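Local coordinates for aminopentol aminotransferase (Sphingopyxis macrogoltabida, PDB 6HBV), which transfers the amino group of aminopentol, the hydrolysed form of fumonisin B1, to pyruvate with the help of pyridoxal 5'-phosphate, at residues D354-Y359 with S409-P414; F197-F202 with D231-F236; P64-Y69 with G257-N262. All blocks are in the same frame, centred on the assembly; numbering follows the deposited sequence. Where two conformers were deposited one is given.

Contact 1 (D354-Y359 with S409-P414)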
# COMPACT_ATOMS: atom_id res chain seq x y z
N ASP A 354 34.82 0.47 5.90
CA ASP A 354 33.92 -0.51 6.50
C ASP A 354 32.91 0.11 7.48
O ASP A 354 32.22 -0.61 8.17
CB ASP A 354 34.68 -1.68 7.12
CG ASP A 354 35.46 -1.39 8.38
OD1 ASP A 354 35.40 -0.26 8.92
OD2 ASP A 354 36.13 -2.34 8.81
N PHE A 355 32.83 1.45 7.50
CA PHE A 355 31.82 2.22 8.22
C PHE A 355 32.00 2.16 9.75
O PHE A 355 31.14 2.65 10.46
CB PHE A 355 30.40 1.83 7.78
CG PHE A 355 30.02 2.44 6.45
CD1 PHE A 355 30.45 1.86 5.27
CD2 PHE A 355 29.25 3.59 6.38
CE1 PHE A 355 30.13 2.39 4.04
CE2 PHE A 355 28.92 4.13 5.15
CZ PHE A 355 29.35 3.54 3.99
N ARG A 356 33.10 1.56 10.26
CA ARG A 356 33.24 1.40 11.74
C ARG A 356 33.24 2.78 12.42
O ARG A 356 32.74 2.90 13.56
CB ARG A 356 34.48 0.60 12.13
CG ARG A 356 35.79 1.38 12.06
CD ARG A 356 37.08 0.61 12.30
NE ARG A 356 37.14 -0.61 11.51
CZ ARG A 356 38.09 -1.54 11.60
NH1 ARG A 356 38.59 -1.89 12.78
NH2 ARG A 356 38.55 -2.12 10.51
N ILE A 357 33.78 3.82 11.76
CA ILE A 357 33.88 5.15 12.35
C ILE A 357 32.48 5.78 12.35
O ILE A 357 32.00 6.27 13.38
CB ILE A 357 34.89 6.04 11.62
CG1 ILE A 357 36.28 5.40 11.58
CG2 ILE A 357 34.94 7.41 12.25
CD1 ILE A 357 37.28 6.14 10.69
N GLY A 358 31.83 5.77 11.18
CA GLY A 358 30.48 6.32 11.05
C GLY A 358 29.48 5.65 11.97
O GLY A 358 28.62 6.33 12.57
N TYR A 359 29.57 4.33 12.10
CA TYR A 359 28.72 3.55 13.02
C TYR A 359 28.93 4.04 14.45
O TYR A 359 27.93 4.33 15.15
CB TYR A 359 28.97 2.05 12.87
CG TYR A 359 28.08 1.39 11.84
CD1 TYR A 359 27.91 1.94 10.57
CD2 TYR A 359 27.39 0.23 12.13
CE1 TYR A 359 27.09 1.34 9.62
CE2 TYR A 359 26.57 -0.37 11.19
CZ TYR A 359 26.41 0.18 9.93
OH TYR A 359 25.59 -0.43 9.01
N SER A 409 39.84 1.01 19.41
CA SER A 409 39.05 -0.19 19.75
C SER A 409 37.83 -0.37 18.84
O SER A 409 37.10 -1.31 19.04
CB SER A 409 38.65 -0.15 21.21
OG SER A 409 37.95 1.04 21.50
N LEU A 410 37.61 0.52 17.86
CA LEU A 410 36.41 0.48 16.97
C LEU A 410 36.43 -0.81 16.14
O LEU A 410 37.49 -1.21 15.68
CB LEU A 410 36.40 1.68 16.02
CG LEU A 410 36.35 3.06 16.66
CD1 LEU A 410 36.21 4.15 15.60
CD2 LEU A 410 35.23 3.13 17.69
N GLN A 411 35.25 -1.43 15.97
CA GLN A 411 35.06 -2.66 15.19
C GLN A 411 33.97 -2.45 14.14
O GLN A 411 33.01 -1.74 14.43
CB GLN A 411 34.57 -3.77 16.13
CG GLN A 411 35.34 -5.06 16.01
CD GLN A 411 36.79 -4.79 16.28
OE1 GLN A 411 37.16 -4.32 17.35
NE2 GLN A 411 37.63 -5.07 15.29
N PRO A 412 34.04 -3.04 12.92
CA PRO A 412 32.93 -2.93 11.96
C PRO A 412 31.72 -3.72 12.49
O PRO A 412 31.89 -4.55 13.37
CB PRO A 412 33.48 -3.54 10.66
CG PRO A 412 34.58 -4.47 11.14
CD PRO A 412 35.16 -3.82 12.38
N HIS A 413 30.54 -3.46 11.96
CA HIS A 413 29.34 -4.18 12.39
C HIS A 413 29.41 -5.61 11.87
O HIS A 413 29.62 -5.79 10.67
CB HIS A 413 28.11 -3.41 11.89
CG HIS A 413 26.80 -3.97 12.34
ND1 HIS A 413 26.25 -5.11 11.80
CD2 HIS A 413 25.93 -3.53 13.28
CE1 HIS A 413 25.09 -5.36 12.39
NE2 HIS A 413 24.87 -4.40 13.30
N PRO A 414 29.25 -6.67 12.71
CA PRO A 414 29.49 -8.05 12.29
C PRO A 414 28.58 -8.50 11.14
O PRO A 414 29.07 -9.06 10.17
CB PRO A 414 29.18 -8.92 13.52
CG PRO A 414 28.46 -8.01 14.51
CD PRO A 414 28.84 -6.59 14.12
O HOH W 1 30.55 -0.94 10.53
O HOH W 2 31.72 1.04 15.10
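Arg356 lies along Pro412 where the stretch after helix 386-405 packs on the N-terminal end of helix 356-367. This is the C-terminal part of a fold-type I aminotransferase, well away from the cofactor. The direct polar link is one hydrogen bond: Arg356 NH1 gives a proton to Leu410 O at 3.2 Å. The bond is fairly straight (160°). The oxygen sits at the edge of the guanidinium, while the donor stands above the plane of the carbonyl.

The same guanidinium is paired with Asp354 in a salt bridge, NH2 to OD2 at 3.0 Å. Arg356 NE reaches OD1 on its syn side. OD1 also takes the backbone N-H of Arg356, which closes an Asx turn. The side chain of Arg356 leaves between its own N and carbonyl carbon (chi1 77°) and bends at chi3, which brings its end back to Asp354.

Two waters bridge the backbones. One links Asp354 O to His413 N; the other donates to Arg356 O and Gln411 O.

The remaining contacts are van der Waals packing. Pro412 CD sits over the centre of the charged guanidinium, 3.8 Å from Arg356 CZ. Pro412 CB touches Asp354 OD2 at 3.4 Å. Leu410 CD1 and Ile357 CG1 make the apolar pair, at 4.2 Å. His413 CB packs against Tyr359 CE2 at 3.5 Å, the two ring planes inclined at 65°. Tyr359 OH is hydrogen-bonded to Leu30 O, outside the two segments.

The Arg356 charge is thus matched by Asp354. The tail is likely to be held by shape and backbone bonding more than by charge.

Contact 2 (F197-F202 with D231-F236). With PLP (pyridoxal-5'-phosphate), chain C; PMP (4'-deoxy-4'-aminopyridoxal-5'-phosphate), chain D.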
# COMPACT_ATOMS: atom_id res chain seq x y z
N PHE A 197 18.08 12.95 -7.79
CA PHE A 197 19.51 12.89 -7.50
C PHE A 197 19.83 11.47 -7.07
O PHE A 197 18.92 10.64 -6.91
CB PHE A 197 19.96 13.96 -6.50
CG PHE A 197 19.34 13.97 -5.11
CD1 PHE A 197 18.13 14.61 -4.88
CD2 PHE A 197 19.97 13.35 -4.04
CE1 PHE A 197 17.56 14.63 -3.60
CE2 PHE A 197 19.41 13.37 -2.78
CZ PHE A 197 18.20 14.01 -2.56
N ARG A 198 21.13 11.19 -6.90
CA ARG A 198 21.58 9.89 -6.44
C ARG A 198 21.43 9.86 -4.91
O ARG A 198 22.11 10.60 -4.17
CB ARG A 198 23.02 9.60 -6.87
CG ARG A 198 23.52 8.22 -6.47
CD ARG A 198 22.88 7.13 -7.27
NE ARG A 198 23.45 5.83 -6.97
CZ ARG A 198 23.13 4.72 -7.62
NH1 ARG A 198 22.11 4.74 -8.45
NH2 ARG A 198 23.85 3.64 -7.42
N HIS A 199 20.52 9.00 -4.47
CA HIS A 199 20.15 8.89 -3.06
C HIS A 199 20.01 7.41 -2.66
O HIS A 199 18.89 6.85 -2.60
CB HIS A 199 18.98 9.82 -2.69
CG HIS A 199 17.69 9.73 -3.47
ND1 HIS A 199 17.07 8.54 -3.79
CD2 HIS A 199 16.91 10.71 -3.98
CE1 HIS A 199 15.96 8.81 -4.47
NE2 HIS A 199 15.83 10.13 -4.60
N GLU A 200 21.16 6.78 -2.37
CA GLU A 200 21.17 5.34 -2.08
C GLU A 200 22.01 5.02 -0.85
O GLU A 200 22.88 5.79 -0.46
CB GLU A 200 21.66 4.56 -3.30
CG GLU A 200 20.83 4.85 -4.55
CD GLU A 200 19.39 4.41 -4.46
OE1 GLU A 200 18.55 4.92 -5.24
OE2 GLU A 200 19.13 3.58 -3.63
N VAL A 201 21.73 3.86 -0.24
CA VAL A 201 22.43 3.44 0.95
C VAL A 201 23.89 3.13 0.64
O VAL A 201 24.24 2.68 -0.46
CB VAL A 201 21.77 2.26 1.67
CG1 VAL A 201 20.38 2.67 2.13
CG2 VAL A 201 21.74 1.00 0.80
N PHE A 202 24.72 3.38 1.65
CA PHE A 202 26.16 3.02 1.69
C PHE A 202 26.94 3.71 0.56
O PHE A 202 28.00 3.27 0.19
CB PHE A 202 26.35 1.50 1.64
CG PHE A 202 25.92 0.80 2.90
CD1 PHE A 202 26.70 0.89 4.04
CD2 PHE A 202 24.74 0.07 2.95
CE1 PHE A 202 26.32 0.25 5.20
CE2 PHE A 202 24.36 -0.57 4.11
CZ PHE A 202 25.14 -0.48 5.23
N ASP A 231 10.08 10.74 -7.68
CA ASP A 231 10.18 11.78 -6.69
C ASP A 231 9.62 11.31 -5.33
O ASP A 231 9.28 12.16 -4.50
CB ASP A 231 9.49 13.07 -7.15
CG ASP A 231 10.43 14.25 -7.25
OD1 ASP A 231 11.39 14.35 -6.43
OD2 ASP A 231 10.20 15.10 -8.16
N VAL A 232 9.53 10.00 -5.11
CA VAL A 232 8.95 9.50 -3.87
C VAL A 232 9.76 9.97 -2.67
O VAL A 232 9.18 10.32 -1.60
CB VAL A 232 8.75 7.97 -3.90
CG1 VAL A 232 8.40 7.43 -2.55
CG2 VAL A 232 7.68 7.56 -4.89
N ARG A 233 11.09 9.99 -2.79
CA ARG A 233 11.94 10.33 -1.69
C ARG A 233 12.21 11.84 -1.57
O ARG A 233 12.17 12.40 -0.45
CB ARG A 233 13.27 9.58 -1.76
CG ARG A 233 13.92 9.44 -0.39
CD ARG A 233 15.30 8.81 -0.47
NE ARG A 233 15.22 7.42 -0.91
CZ ARG A 233 16.16 6.51 -0.76
NH1 ARG A 233 17.22 6.77 0.00
NH2 ARG A 233 16.03 5.34 -1.39
N ALA A 234 12.49 12.48 -2.71
CA ALA A 234 12.96 13.90 -2.74
C ALA A 234 11.81 14.89 -2.88
O ALA A 234 12.00 16.07 -2.61
CB ALA A 234 13.92 14.07 -3.87
N GLY A 235 10.62 14.41 -3.31
CA GLY A 235 9.50 15.26 -3.58
C GLY A 235 9.20 16.17 -2.41
O GLY A 235 9.08 15.74 -1.27
N PHE A 236 9.08 17.46 -2.73
CA PHE A 236 8.74 18.53 -1.82
C PHE A 236 9.88 18.90 -0.86
O PHE A 236 9.67 19.81 -0.01
CB PHE A 236 7.38 18.25 -1.15
CG PHE A 236 6.24 18.22 -2.14
CD1 PHE A 236 6.04 19.26 -3.04
CD2 PHE A 236 5.36 17.15 -2.17
CE1 PHE A 236 4.99 19.22 -3.94
CE2 PHE A 236 4.32 17.12 -3.08
CZ PHE A 236 4.13 18.16 -3.96
N1 PLP C . 11.10 5.08 -4.93
C2 PLP C . 11.88 5.89 -4.20
C2A PLP C . 12.91 6.75 -4.90
C3 PLP C . 11.74 5.95 -2.74
O3 PLP C . 12.50 6.75 -1.96
C4 PLP C . 10.73 5.10 -2.09
C4A PLP C . 10.57 5.14 -0.61
C5 PLP C . 9.93 4.25 -3.00
C6 PLP C . 10.16 4.28 -4.38
C5A PLP C . 8.85 3.32 -2.51
O4P PLP C . 7.87 3.97 -1.69
P PLP C . 7.18 2.94 -0.66
O1P PLP C . 8.20 2.62 0.36
O2P PLP C . 6.74 1.73 -1.50
O3P PLP C . 6.03 3.66 -0.01
N1 PMP D . 11.00 5.31 -4.78
C2 PMP D . 11.89 5.88 -3.96
C2A PMP D . 12.84 6.93 -4.51
C3 PMP D . 11.96 5.50 -2.55
O3 PMP D . 12.84 6.06 -1.70
C4 PMP D . 11.01 4.48 -2.06
C4A PMP D . 11.02 4.04 -0.62
N4A PMP D . 12.33 4.17 0.01
C5 PMP D . 10.07 3.92 -3.04
C6 PMP D . 10.11 4.36 -4.37
C5A PMP D . 9.07 2.85 -2.62
O4P PMP D . 8.09 3.43 -1.73
P PMP D . 7.35 2.50 -0.65
O1P PMP D . 6.48 3.50 0.06
O2P PMP D . 6.63 1.36 -1.38
O3P PMP D . 8.41 1.98 0.23
O HOH W 3 13.11 10.63 -5.00
O HOH W 4 18.02 3.67 -0.43
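The side chains of Arg233 and His199 run antiparallel to one another, the guanidinium tilted by 24° from the imidazole. Arg233 CD lies over one face of the imidazole, 3.9 Å from the His199 ring centroid, in a CH-pi contact. Arg233 NE comes within 3.6 Å of His199 ND1. His199 O lies over the guanidinium face, not in line with an N-H.

The guanidinium turns its edge to the cofactor. Arg233 NE donates to O3 of PLP at 3.0 Å, nearly straight at 168°, and likewise to O3 of PMP, which is modelled in the same site. CG of Arg233 is anti to the backbone N (chi1 -156°), and a bend at chi3 brings NE to the phenolic oxygen. This is the cofactor pocket of a class-III, fold-type I aminotransferase. The arginine follows strand 226-230 of the central sheet, and Val232 beside it packs CG1 on the pyridine ring of PLP. Arg233 NH1 is hydrogen-bonded to Asn377 OD1. NH2 donates to a water that bonds weakly to Glu200 OE2; Glu200 OE1 accepts from Tyr145 N.

His199 also meets the cofactor, its CE1 lying 3.7 Å from the methyl carbon C2A of PLP. A second water joins His199 NE2 to the backbone N of Ala234. Ala234 CB lies beside the imidazole and touches Phe197 CE1 at 3.7 Å. The Phe197 ring in turn lies under His199 CD2.

Contact 3 (P64-Y69 with G257-N262). With PLP (pyridoxal-5'-phosphate), chain C; PMP (4'-deoxy-4'-aminopyridoxal-5'-phosphate), chain D.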
# COMPACT_ATOMS: atom_id res chain seq x y z
N PRO A 64 8.44 10.69 5.39
CA PRO A 64 7.11 11.24 5.60
C PRO A 64 6.94 12.48 6.50
O PRO A 64 6.01 13.24 6.25
CB PRO A 64 6.33 10.05 6.19
CG PRO A 64 7.02 8.85 5.59
CD PRO A 64 8.48 9.24 5.66
N ASN A 65 7.79 12.67 7.51
CA ASN A 65 7.62 13.81 8.44
C ASN A 65 8.24 15.08 7.82
O ASN A 65 9.38 15.42 8.10
CB ASN A 65 8.21 13.56 9.83
CG ASN A 65 7.95 14.75 10.75
OD1 ASN A 65 6.94 15.44 10.58
ND2 ASN A 65 8.85 14.98 11.70
N LEU A 66 7.47 15.75 6.97
CA LEU A 66 7.88 16.99 6.28
C LEU A 66 7.69 18.22 7.17
O LEU A 66 8.54 19.11 7.14
CB LEU A 66 7.06 17.16 4.99
CG LEU A 66 7.41 18.37 4.13
CD1 LEU A 66 8.81 18.24 3.56
CD2 LEU A 66 6.39 18.57 3.02
N LEU A 67 6.59 18.26 7.95
CA LEU A 67 6.14 19.51 8.60
C LEU A 67 6.11 19.39 10.12
O LEU A 67 5.76 20.38 10.82
CB LEU A 67 4.74 19.86 8.07
CG LEU A 67 4.65 20.10 6.57
CD1 LEU A 67 3.21 20.34 6.14
CD2 LEU A 67 5.54 21.27 6.17
N GLY A 68 6.46 18.22 10.67
CA GLY A 68 6.34 17.98 12.07
C GLY A 68 5.34 16.89 12.39
O GLY A 68 4.24 16.82 11.82
N TYR A 69 5.73 16.00 13.30
CA TYR A 69 4.81 15.00 13.74
C TYR A 69 3.64 15.64 14.48
O TYR A 69 3.82 16.51 15.34
CB TYR A 69 5.49 14.03 14.69
CG TYR A 69 6.59 13.13 14.19
CD1 TYR A 69 6.33 12.06 13.35
CD2 TYR A 69 7.92 13.33 14.56
CE1 TYR A 69 7.34 11.23 12.90
CE2 TYR A 69 8.95 12.52 14.12
CZ TYR A 69 8.65 11.45 13.28
OH TYR A 69 9.65 10.63 12.83
N GLY A 257 5.18 10.25 -3.08
CA GLY A 257 4.80 9.49 -1.90
C GLY A 257 5.46 10.08 -0.66
O GLY A 257 5.88 11.26 -0.68
N LYS A 258 5.51 9.23 0.37
CA LYS A 258 6.11 9.48 1.70
C LYS A 258 5.48 10.68 2.42
O LYS A 258 4.79 10.48 3.39
CB LYS A 258 7.63 9.54 1.59
CG LYS A 258 8.28 8.20 1.25
CD LYS A 258 9.79 8.19 1.19
CE LYS A 258 10.40 6.81 1.31
NZ LYS A 258 10.86 6.23 0.02
N CYS A 259 5.72 11.91 1.95
CA CYS A 259 5.54 13.10 2.81
C CYS A 259 4.41 14.02 2.37
O CYS A 259 4.16 15.01 3.06
CB CYS A 259 6.84 13.90 2.92
SG CYS A 259 7.22 14.92 1.47
N PHE A 260 3.71 13.74 1.26
CA PHE A 260 2.77 14.76 0.77
C PHE A 260 1.44 14.76 1.55
O PHE A 260 0.56 15.60 1.27
CB PHE A 260 2.61 14.74 -0.74
CG PHE A 260 1.82 13.64 -1.38
CD1 PHE A 260 0.44 13.62 -1.30
CD2 PHE A 260 2.46 12.63 -2.09
CE1 PHE A 260 -0.28 12.60 -1.90
CE2 PHE A 260 1.74 11.61 -2.70
CZ PHE A 260 0.37 11.59 -2.60
N ALA A 261 1.29 13.84 2.50
CA ALA A 261 0.23 13.97 3.54
C ALA A 261 0.83 13.92 4.96
O ALA A 261 0.16 13.55 5.91
CB ALA A 261 -0.82 12.90 3.34
N ASN A 262 2.11 14.31 5.08
CA ASN A 262 2.84 14.47 6.33
C ASN A 262 2.77 13.21 7.23
O ASN A 262 2.75 13.32 8.42
CB ASN A 262 2.34 15.69 7.12
CG ASN A 262 3.38 16.15 8.10
OD1 ASN A 262 4.57 16.22 7.75
ND2 ASN A 262 2.95 16.47 9.32
N1 PLP C . 11.10 5.08 -4.93
C2 PLP C . 11.88 5.89 -4.20
C2A PLP C . 12.91 6.75 -4.90
C3 PLP C . 11.74 5.95 -2.74
O3 PLP C . 12.50 6.75 -1.96
C4 PLP C . 10.73 5.10 -2.09
C4A PLP C . 10.57 5.14 -0.61
C5 PLP C . 9.93 4.25 -3.00
C6 PLP C . 10.16 4.28 -4.38
C5A PLP C . 8.85 3.32 -2.51
O4P PLP C . 7.87 3.97 -1.69
P PLP C . 7.18 2.94 -0.66
O1P PLP C . 8.20 2.62 0.36
O2P PLP C . 6.74 1.73 -1.50
O3P PLP C . 6.03 3.66 -0.01
N1 PMP D . 11.00 5.31 -4.78
C2 PMP D . 11.89 5.88 -3.96
C2A PMP D . 12.84 6.93 -4.51
C3 PMP D . 11.96 5.50 -2.55
O3 PMP D . 12.84 6.06 -1.70
C4 PMP D . 11.01 4.48 -2.06
C4A PMP D . 11.02 4.04 -0.62
N4A PMP D . 12.33 4.17 0.01
C5 PMP D . 10.07 3.92 -3.04
C6 PMP D . 10.11 4.36 -4.37
C5A PMP D . 9.07 2.85 -2.62
O4P PMP D . 8.09 3.43 -1.73
P PMP D . 7.35 2.50 -0.65
O1P PMP D . 6.48 3.50 0.06
O2P PMP D . 6.63 1.36 -1.38
O3P PMP D . 8.41 1.98 0.23
O HOH W 5 4.70 13.67 10.38
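Asn262 reaches across to the backbone of residues 66-68 and joins the loop that carries the cofactor lysine to the loop before helix 72-82. CB leads out from the end of a type I turn, Cys259 to Asn262. CG follows anti to the backbone N (chi1 -159°) and comes within 3.8 Å of Leu67 N. From there the amide grips in two directions. OD1 accepts from Leu67 N at 2.9 Å and, weakly, from Leu66 N at 3.0 Å. ND2 donates to Gly68 O at 2.8 Å, with that oxygen close to the amide plane. A leucine here would lose all three bonds and would probably leave the buried N-H of Leu67 and carbonyl of Gly68 without their mates.

Nearer the cofactor, Pro64 CB rests on Lys258 O at 3.2 Å, and Leu66 CB packs on Cys259 CB at 3.9 Å. Ser287 of the second subunit packs on Lys258. The Lys258 side chain leads away from segment 64-69, and its NZ is bonded covalently to C4A of PLP, the internal aldimine. PMP is modelled in the same site.

The side-chain amide of Asn262 satisfies buried backbone groups, so the lysine loop is tied to residues 66-68 of the same chain by directional bonds as well as by apolar contact.

Overall arrangement
Contact 3 joins the most distant parts of the sequence, and contact 2 falls between its two segments. Contact 1 comes later, at the start of helix 356-367. Contacts 2 and 3 have centres 15 Å apart and touch, for example where Val232 O meets Lys258 CD. Their second segments follow adjacent parallel strands of the seven-stranded sheet, 226-230 and 253-256. Contact 2 reaches the cofactor through Arg233 at O3, contact 3 through Lys258 at C4A and O3, so the loops after two neighbouring strands both supply groups to its site. Contact 1 lies 25 Å from contact 2 between centres but meets it through Phe355 and Tyr359 packed on Phe202. Contacts 1 and 3 are about 18 Å apart at their nearest atoms.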